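Local coordinates for (5-formylfuran-3-yl)methyl phosphate transaminase (PDB 2Z61), which transfers an amino group from alanine to a furancarboxaldehyde phosphate, making the precursor of the furan moiety of methanofuran with pyridoxal 5'-phosphate as cofactor, at residues A[93-107]-A[244-256]. Numbering follows the deposited sequence.
Sequences IITGGSSLGLFFALS and ILKLQQNLFISAP
F104 reaches from helix 98-107 into helix 244-251 as a knob into the hole formed by I244, L247, Q248 and L251, the two segment axes running at 125° to each other. CB of L247 lies over one face of its ring, 13° off the normal, in a CH-pi contact with the centroid 4.3 Å away; the opposite face takes L100 O, offset toward the rim. At the edge, in the ring plane, Q248 OE1 stands 3.5 Å from F104 CE1, and the amide is turned almost square to the ring. Q248 swings across to strand 93-95 because its chain, extended at chi1, bends at chi2 (112°); there NE2 donates to I94 O at 2.6 Å, a short and clearly bent bond with the acceptor close to the amide plane. A second acceptor, S65 O, also holds NE2, while OE1 takes a bond from a water that in turn accepts from G96 N, so both ends of this buried amide are engaged. Another water links I94 O to A255 N. I93 lays CG2 beside NE2 of Q248, and its CD1 touches both I244 CG2 and L245 CB, 3.9 Å from the latter. Farther along the chain, F252 presents one ring face to L100 CD1, and its CE2 comes within 3.5 Å of G96 CA, at the centre of an inverse gamma turn; this ring also meets F252 of the second subunit. The turn leads into the N-terminus of helix 98-107, where S98 N and S99 N bind the phosphate of the pyridoxal-lysine at position 222, part of the phosphate-binding cup of fold-type I aminotransferases.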
ATOM      1  N   ILE A  93     -12.269   5.277  -5.901  1.00 28.90           N
ATOM      2  CA  ILE A  93     -11.566   5.032  -4.647  1.00 28.14           C
ATOM      3  C   ILE A  93     -10.128   5.515  -4.786  1.00 23.49           C
ATOM      4  O   ILE A  93      -9.459   5.241  -5.788  1.00 23.23           O
ATOM      5  CB  ILE A  93     -11.542   3.549  -4.247  1.00 27.08           C
ATOM      6  CG1 ILE A  93     -12.953   3.072  -3.913  1.00 34.18           C
ATOM      7  CG2 ILE A  93     -10.667   3.365  -3.018  1.00 27.41           C
ATOM      8  CD1 ILE A  93     -12.989   1.693  -3.269  1.00 38.51           C
ATOM      9  N   ILE A  94      -9.663   6.257  -3.785  1.00 19.38           N
ATOM     10  CA  ILE A  94      -8.297   6.768  -3.791  1.00 19.46           C
ATOM     11  C   ILE A  94      -7.407   5.683  -3.171  1.00 18.49           C
ATOM     12  O   ILE A  94      -7.616   5.272  -2.027  1.00 18.05           O
ATOM     13  CB  ILE A  94      -8.186   8.066  -2.953  1.00 19.58           C
ATOM     14  CG1 ILE A  94      -9.222   9.089  -3.425  1.00 16.88           C
ATOM     15  CG2 ILE A  94      -6.789   8.644  -3.071  1.00 18.84           C
ATOM     16  CD1 ILE A  94      -9.218   9.364  -4.935  1.00 16.26           C
ATOM     17  N   THR A  95      -6.424   5.216  -3.928  1.00 18.13           N
ATOM     18  CA  THR A  95      -5.531   4.153  -3.456  1.00 19.26           C
ATOM     19  C   THR A  95      -4.130   4.681  -3.155  1.00 18.28           C
ATOM     20  O   THR A  95      -3.804   5.827  -3.467  1.00 18.64           O
ATOM     21  CB  THR A  95      -5.395   3.026  -4.515  1.00 20.28           C
ATOM     22  OG1 THR A  95      -4.967   3.590  -5.763  1.00 21.51           O
ATOM     23  CG2 THR A  95      -6.718   2.326  -4.731  1.00 21.02           C
ATOM     24  N   GLY A  96      -3.299   3.833  -2.561  1.00 20.43           N
ATOM     25  CA  GLY A  96      -1.936   4.232  -2.255  1.00 21.59           C
ATOM     26  C   GLY A  96      -1.066   3.934  -3.455  1.00 23.95           C
ATOM     27  O   GLY A  96      -0.190   3.075  -3.402  1.00 27.83           O
ATOM     28  N   GLY A  97      -1.313   4.650  -4.547  1.00 24.25           N
ATOM     29  CA  GLY A  97      -0.567   4.424  -5.769  1.00 23.18           C
ATOM     30  C   GLY A  97      -1.373   3.585  -6.749  1.00 25.84           C
ATOM     31  O   GLY A  97      -2.380   2.974  -6.381  1.00 23.04           O
ATOM     32  N   SER A  98      -0.905   3.547  -7.993  1.00 27.21           N
ATOM     33  CA  SER A  98      -1.526   2.805  -9.094  1.00 27.40           C
ATOM     34  C   SER A  98      -1.282   1.292  -8.996  1.00 25.15           C
ATOM     35  O   SER A  98      -2.117   0.489  -9.415  1.00 24.33           O
ATOM     36  CB  SER A  98      -0.977   3.353 -10.421  1.00 24.49           C
ATOM     37  OG  SER A  98      -1.501   2.665 -11.536  1.00 39.43           O
ATOM     38  N   SER A  99      -0.138   0.910  -8.439  1.00 23.01           N
ATOM     39  CA  SER A  99       0.207  -0.500  -8.279  1.00 23.74           C
ATOM     40  C   SER A  99      -0.772  -1.222  -7.353  1.00 23.63           C
ATOM     41  O   SER A  99      -1.239  -2.312  -7.678  1.00 22.26           O
ATOM     42  CB  SER A  99       1.631  -0.638  -7.736  1.00 24.53           C
ATOM     43  OG  SER A  99       2.566  -0.192  -8.704  1.00 28.53           O
ATOM     44  N   LEU A 100      -1.078  -0.623  -6.201  1.00 18.54           N
ATOM     45  CA  LEU A 100      -2.026  -1.243  -5.287  1.00 22.69           C
ATOM     46  C   LEU A 100      -3.404  -1.288  -5.927  1.00 20.47           C
ATOM     47  O   LEU A 100      -4.127  -2.261  -5.768  1.00 18.16           O
ATOM     48  CB  LEU A 100      -2.120  -0.477  -3.959  1.00 20.60           C
ATOM     49  CG  LEU A 100      -1.390  -1.088  -2.760  1.00 25.89           C
ATOM     50  CD1 LEU A 100      -1.851  -0.394  -1.478  1.00 24.73           C
ATOM     51  CD2 LEU A 100      -1.686  -2.588  -2.686  1.00 23.06           C
ATOM     52  N   GLY A 101      -3.761  -0.224  -6.641  1.00 20.88           N
ATOM     53  CA  GLY A 101      -5.059  -0.184  -7.293  1.00 23.83           C
ATOM     54  C   GLY A 101      -5.240  -1.382  -8.208  1.00 24.14           C
ATOM     55  O   GLY A 101      -6.234  -2.104  -8.119  1.00 27.17           O
ATOM     56  N   LEU A 102      -4.268  -1.594  -9.089  1.00 23.34           N
ATOM     57  CA  LEU A 102      -4.311  -2.718 -10.011  1.00 25.41           C
ATOM     58  C   LEU A 102      -4.437  -4.032  -9.231  1.00 25.40           C
ATOM     59  O   LEU A 102      -5.294  -4.861  -9.532  1.00 22.70           O
ATOM     60  CB  LEU A 102      -3.042  -2.742 -10.866  1.00 28.51           C
ATOM     61  CG  LEU A 102      -2.929  -3.882 -11.887  1.00 35.54           C
ATOM     62  CD1 LEU A 102      -3.921  -3.674 -13.022  1.00 35.80           C
ATOM     63  CD2 LEU A 102      -1.513  -3.934 -12.427  1.00 37.64           C
ATOM     64  N   PHE A 103      -3.590  -4.215  -8.224  1.00 23.45           N
ATOM     65  CA  PHE A 103      -3.648  -5.444  -7.441  1.00 23.63           C
ATOM     66  C   PHE A 103      -5.040  -5.694  -6.864  1.00 24.58           C
ATOM     67  O   PHE A 103      -5.555  -6.805  -6.927  1.00 25.17           O
ATOM     68  CB  PHE A 103      -2.630  -5.420  -6.305  1.00 27.00           C
ATOM     69  CG  PHE A 103      -2.606  -6.692  -5.514  1.00 29.20           C
ATOM     70  CD1 PHE A 103      -1.976  -7.824  -6.022  1.00 30.24           C
ATOM     71  CD2 PHE A 103      -3.267  -6.782  -4.296  1.00 29.99           C
ATOM     72  CE1 PHE A 103      -2.009  -9.026  -5.325  1.00 32.89           C
ATOM     73  CE2 PHE A 103      -3.303  -7.982  -3.593  1.00 30.42           C
ATOM     74  CZ  PHE A 103      -2.674  -9.101  -4.109  1.00 30.41           C
ATOM     75  N   PHE A 104      -5.642  -4.654  -6.290  1.00 22.56           N
ATOM     76  CA  PHE A 104      -6.974  -4.768  -5.714  1.00 26.08           C
ATOM     77  C   PHE A 104      -8.015  -5.106  -6.784  1.00 26.59           C
ATOM     78  O   PHE A 104      -8.958  -5.858  -6.525  1.00 26.89           O
ATOM     79  CB  PHE A 104      -7.362  -3.457  -5.020  1.00 25.96           C
ATOM     80  CG  PHE A 104      -6.607  -3.185  -3.744  1.00 27.99           C
ATOM     81  CD1 PHE A 104      -6.717  -1.946  -3.111  1.00 26.90           C
ATOM     82  CD2 PHE A 104      -5.812  -4.165  -3.158  1.00 25.86           C
ATOM     83  CE1 PHE A 104      -6.047  -1.688  -1.909  1.00 25.75           C
ATOM     84  CE2 PHE A 104      -5.141  -3.918  -1.958  1.00 31.33           C
ATOM     85  CZ  PHE A 104      -5.260  -2.675  -1.333  1.00 26.13           C
ATOM     86  N   ALA A 105      -7.842  -4.543  -7.982  1.00 25.64           N
ATOM     87  CA  ALA A 105      -8.767  -4.792  -9.091  1.00 25.93           C
ATOM     88  C   ALA A 105      -8.768  -6.273  -9.457  1.00 25.73           C
ATOM     89  O   ALA A 105      -9.826  -6.903  -9.516  1.00 26.84           O
ATOM     90  CB  ALA A 105      -8.376  -3.946 -10.306  1.00 23.18           C
ATOM     91  N   LEU A 106      -7.576  -6.816  -9.701  1.00 24.98           N
ATOM     92  CA  LEU A 106      -7.430  -8.232 -10.044  1.00 25.50           C
ATOM     93  C   LEU A 106      -7.987  -9.130  -8.931  1.00 27.19           C
ATOM     94  O   LEU A 106      -8.684 -10.111  -9.208  1.00 27.18           O
ATOM     95  CB  LEU A 106      -5.952  -8.568 -10.302  1.00 23.18           C
ATOM     96  CG  LEU A 106      -5.337  -8.104 -11.633  1.00 29.58           C
ATOM     97  CD1 LEU A 106      -3.822  -8.255 -11.596  1.00 27.76           C
ATOM     98  CD2 LEU A 106      -5.924  -8.913 -12.793  1.00 29.29           C
ATOM     99  N   SER A 107      -7.701  -8.781  -7.675  1.00 26.20           N
ATOM    100  CA  SER A 107      -8.176  -9.577  -6.537  1.00 26.70           C
ATOM    101  C   SER A 107      -9.685  -9.741  -6.468  1.00 29.01           C
ATOM    102  O   SER A 107     -10.187 -10.811  -6.123  1.00 32.48           O
ATOM    103  CB  SER A 107      -7.715  -8.961  -5.208  1.00 26.54           C
ATOM    104  OG  SER A 107      -6.303  -8.936  -5.098  1.00 26.74           O
ATOM    105  N   ILE A 244     -13.492  -3.566  -3.705  1.00 25.70           N
ATOM    106  CA  ILE A 244     -12.163  -2.989  -3.577  1.00 24.77           C
ATOM    107  C   ILE A 244     -12.054  -2.220  -2.264  1.00 25.76           C
ATOM    108  O   ILE A 244     -10.985  -2.155  -1.669  1.00 27.14           O
ATOM    109  CB  ILE A 244     -11.838  -2.073  -4.794  1.00 26.87           C
ATOM    110  CG1 ILE A 244     -11.646  -2.948  -6.040  1.00 25.11           C
ATOM    111  CG2 ILE A 244     -10.583  -1.245  -4.532  1.00 24.21           C
ATOM    112  CD1 ILE A 244     -11.223  -2.205  -7.276  1.00 25.45           C
ATOM    113  N   LEU A 245     -13.166  -1.658  -1.800  1.00 24.68           N
ATOM    114  CA  LEU A 245     -13.181  -0.919  -0.543  1.00 28.65           C
ATOM    115  C   LEU A 245     -12.842  -1.833   0.638  1.00 30.34           C
ATOM    116  O   LEU A 245     -12.076  -1.455   1.525  1.00 30.57           O
ATOM    117  CB  LEU A 245     -14.550  -0.275  -0.312  1.00 29.55           C
ATOM    118  CG  LEU A 245     -14.712   0.567   0.960  1.00 31.40           C
ATOM    119  CD1 LEU A 245     -13.570   1.578   1.074  1.00 29.08           C
ATOM    120  CD2 LEU A 245     -16.052   1.289   0.919  1.00 33.49           C
ATOM    121  N   LYS A 246     -13.423  -3.029   0.649  1.00 30.62           N
ATOM    122  CA  LYS A 246     -13.165  -3.997   1.705  1.00 31.72           C
ATOM    123  C   LYS A 246     -11.686  -4.346   1.734  1.00 30.45           C
ATOM    124  O   LYS A 246     -11.087  -4.442   2.809  1.00 30.42           O
ATOM    125  CB  LYS A 246     -13.997  -5.260   1.482  1.00 34.65           C
ATOM    126  CG  LYS A 246     -15.498  -5.003   1.464  1.00 39.51           C
ATOM    127  CD  LYS A 246     -16.267  -6.163   0.849  1.00 46.00           C
ATOM    128  CE  LYS A 246     -15.989  -7.466   1.578  1.00 49.85           C
ATOM    129  NZ  LYS A 246     -16.536  -7.448   2.963  1.00 55.33           N
ATOM    130  N   LEU A 247     -11.096  -4.533   0.557  1.00 29.29           N
ATOM    131  CA  LEU A 247      -9.677  -4.850   0.474  1.00 28.79           C
ATOM    132  C   LEU A 247      -8.861  -3.676   1.014  1.00 29.89           C
ATOM    133  O   LEU A 247      -7.905  -3.862   1.772  1.00 29.16           O
ATOM    134  CB  LEU A 247      -9.277  -5.129  -0.977  1.00 29.21           C
ATOM    135  CG  LEU A 247      -9.791  -6.430  -1.594  1.00 34.14           C
ATOM    136  CD1 LEU A 247      -9.521  -6.424  -3.081  1.00 33.89           C
ATOM    137  CD2 LEU A 247      -9.110  -7.625  -0.931  1.00 37.58           C
ATOM    138  N   GLN A 248      -9.247  -2.464   0.619  1.00 29.64           N
ATOM    139  CA  GLN A 248      -8.563  -1.250   1.052  1.00 27.83           C
ATOM    140  C   GLN A 248      -8.661  -1.028   2.563  1.00 26.95           C
ATOM    141  O   GLN A 248      -7.676  -0.663   3.202  1.00 23.77           O
ATOM    142  CB  GLN A 248      -9.130  -0.031   0.315  1.00 26.99           C
ATOM    143  CG  GLN A 248      -8.651   1.314   0.865  1.00 27.83           C
ATOM    144  CD  GLN A 248      -7.735   2.054  -0.097  1.00 25.80           C
ATOM    145  OE1 GLN A 248      -6.765   1.500  -0.596  1.00 25.43           O
ATOM    146  NE2 GLN A 248      -8.043   3.316  -0.352  1.00 28.35           N
ATOM    147  N   GLN A 249      -9.842  -1.249   3.132  1.00 26.19           N
ATOM    148  CA  GLN A 249     -10.041  -1.063   4.568  1.00 29.19           C
ATOM    149  C   GLN A 249      -9.187  -2.014   5.403  1.00 31.50           C
ATOM    150  O   GLN A 249      -8.782  -1.679   6.517  1.00 33.24           O
ATOM    151  CB  GLN A 249     -11.510  -1.263   4.941  1.00 31.27           C
ATOM    152  CG  GLN A 249     -12.466  -0.325   4.244  1.00 36.45           C
ATOM    153  CD  GLN A 249     -13.915  -0.684   4.505  1.00 38.11           C
ATOM    154  OE1 GLN A 249     -14.358  -1.783   4.176  1.00 43.57           O
ATOM    155  NE2 GLN A 249     -14.660   0.244   5.096  1.00 40.87           N
ATOM    156  N   ASN A 250      -8.913  -3.195   4.866  1.00 31.05           N
ATOM    157  CA  ASN A 250      -8.117  -4.179   5.589  1.00 32.78           C
ATOM    158  C   ASN A 250      -6.612  -4.038   5.379  1.00 32.62           C
ATOM    159  O   ASN A 250      -5.851  -3.959   6.347  1.00 30.94           O
ATOM    160  CB  ASN A 250      -8.552  -5.602   5.200  1.00 31.92           C
ATOM    161  CG  ASN A 250      -9.835  -6.039   5.901  1.00 36.07           C
ATOM    162  OD1 ASN A 250      -9.794  -6.653   6.970  1.00 34.47           O
ATOM    163  ND2 ASN A 250     -10.978  -5.716   5.305  1.00 34.28           N
ATOM    164  N   LEU A 251      -6.196  -3.987   4.116  1.00 30.53           N
ATOM    165  CA  LEU A 251      -4.784  -3.926   3.752  1.00 31.76           C
ATOM    166  C   LEU A 251      -4.046  -2.593   3.787  1.00 30.34           C
ATOM    167  O   LEU A 251      -2.820  -2.576   3.929  1.00 29.97           O
ATOM    168  CB  LEU A 251      -4.590  -4.522   2.352  1.00 33.62           C
ATOM    169  CG  LEU A 251      -4.901  -6.000   2.099  1.00 38.46           C
ATOM    170  CD1 LEU A 251      -4.046  -6.840   3.008  1.00 41.10           C
ATOM    171  CD2 LEU A 251      -6.372  -6.298   2.338  1.00 42.08           C
ATOM    172  N   PHE A 252      -4.757  -1.475   3.664  1.00 28.69           N
ATOM    173  CA  PHE A 252      -4.071  -0.190   3.615  1.00 26.70           C
ATOM    174  C   PHE A 252      -4.699   0.935   4.447  1.00 27.47           C
ATOM    175  O   PHE A 252      -4.003   1.858   4.878  1.00 25.97           O
ATOM    176  CB  PHE A 252      -3.975   0.238   2.143  1.00 27.50           C
ATOM    177  CG  PHE A 252      -2.927   1.270   1.877  1.00 26.98           C
ATOM    178  CD1 PHE A 252      -1.590   1.003   2.146  1.00 28.21           C
ATOM    179  CD2 PHE A 252      -3.275   2.517   1.384  1.00 29.13           C
ATOM    180  CE1 PHE A 252      -0.620   1.969   1.933  1.00 30.53           C
ATOM    181  CE2 PHE A 252      -2.306   3.494   1.165  1.00 26.97           C
ATOM    182  CZ  PHE A 252      -0.980   3.221   1.442  1.00 25.78           C
ATOM    183  N   ILE A 253      -6.008   0.847   4.669  1.00 27.08           N
ATOM    184  CA  ILE A 253      -6.769   1.844   5.423  1.00 27.04           C
ATOM    185  C   ILE A 253      -7.130   3.049   4.542  1.00 28.55           C
ATOM    186  O   ILE A 253      -8.304   3.293   4.285  1.00 31.69           O
ATOM    187  CB  ILE A 253      -6.010   2.348   6.670  1.00 29.91           C
ATOM    188  CG1 ILE A 253      -5.496   1.163   7.503  1.00 29.51           C
ATOM    189  CG2 ILE A 253      -6.937   3.216   7.511  1.00 27.36           C
ATOM    190  CD1 ILE A 253      -6.577   0.293   8.089  1.00 34.75           C
ATOM    191  N   SER A 254      -6.132   3.805   4.080  1.00 26.05           N
ATOM    192  CA  SER A 254      -6.395   4.965   3.217  1.00 23.77           C
ATOM    193  C   SER A 254      -5.109   5.579   2.661  1.00 24.98           C
ATOM    194  O   SER A 254      -4.053   5.488   3.283  1.00 20.91           O
ATOM    195  CB  SER A 254      -7.195   6.034   3.976  1.00 28.03           C
ATOM    196  OG  SER A 254      -6.491   6.554   5.096  1.00 29.39           O
ATOM    197  N   ALA A 255      -5.196   6.192   1.481  1.00 21.39           N
ATOM    198  CA  ALA A 255      -4.036   6.806   0.851  1.00 22.59           C
ATOM    199  C   ALA A 255      -3.452   7.876   1.771  1.00 19.92           C
ATOM    200  O   ALA A 255      -4.164   8.465   2.582  1.00 20.31           O
ATOM    201  CB  ALA A 255      -4.424   7.429  -0.488  1.00 21.33           C
ATOM    202  N   PRO A 256      -2.146   8.145   1.654  1.00 21.86           N
ATOM    203  CA  PRO A 256      -1.547   9.162   2.524  1.00 21.22           C
ATOM    204  C   PRO A 256      -2.325  10.483   2.537  1.00 20.64           C
ATOM    205  O   PRO A 256      -2.627  11.079   1.498  1.00 18.12           O
ATOM    206  CB  PRO A 256      -0.108   9.284   1.999  1.00 22.37           C
ATOM    207  CG  PRO A 256      -0.139   8.632   0.647  1.00 23.54           C
ATOM    208  CD  PRO A 256      -1.143   7.537   0.766  1.00 23.72           C
TER
HETATM  209  O   HOH W   1      -8.035   6.085   0.447  1.00 25.31           O
HETATM  210  O   HOH W   2      -4.688   1.010  -2.028  1.00 55.85           O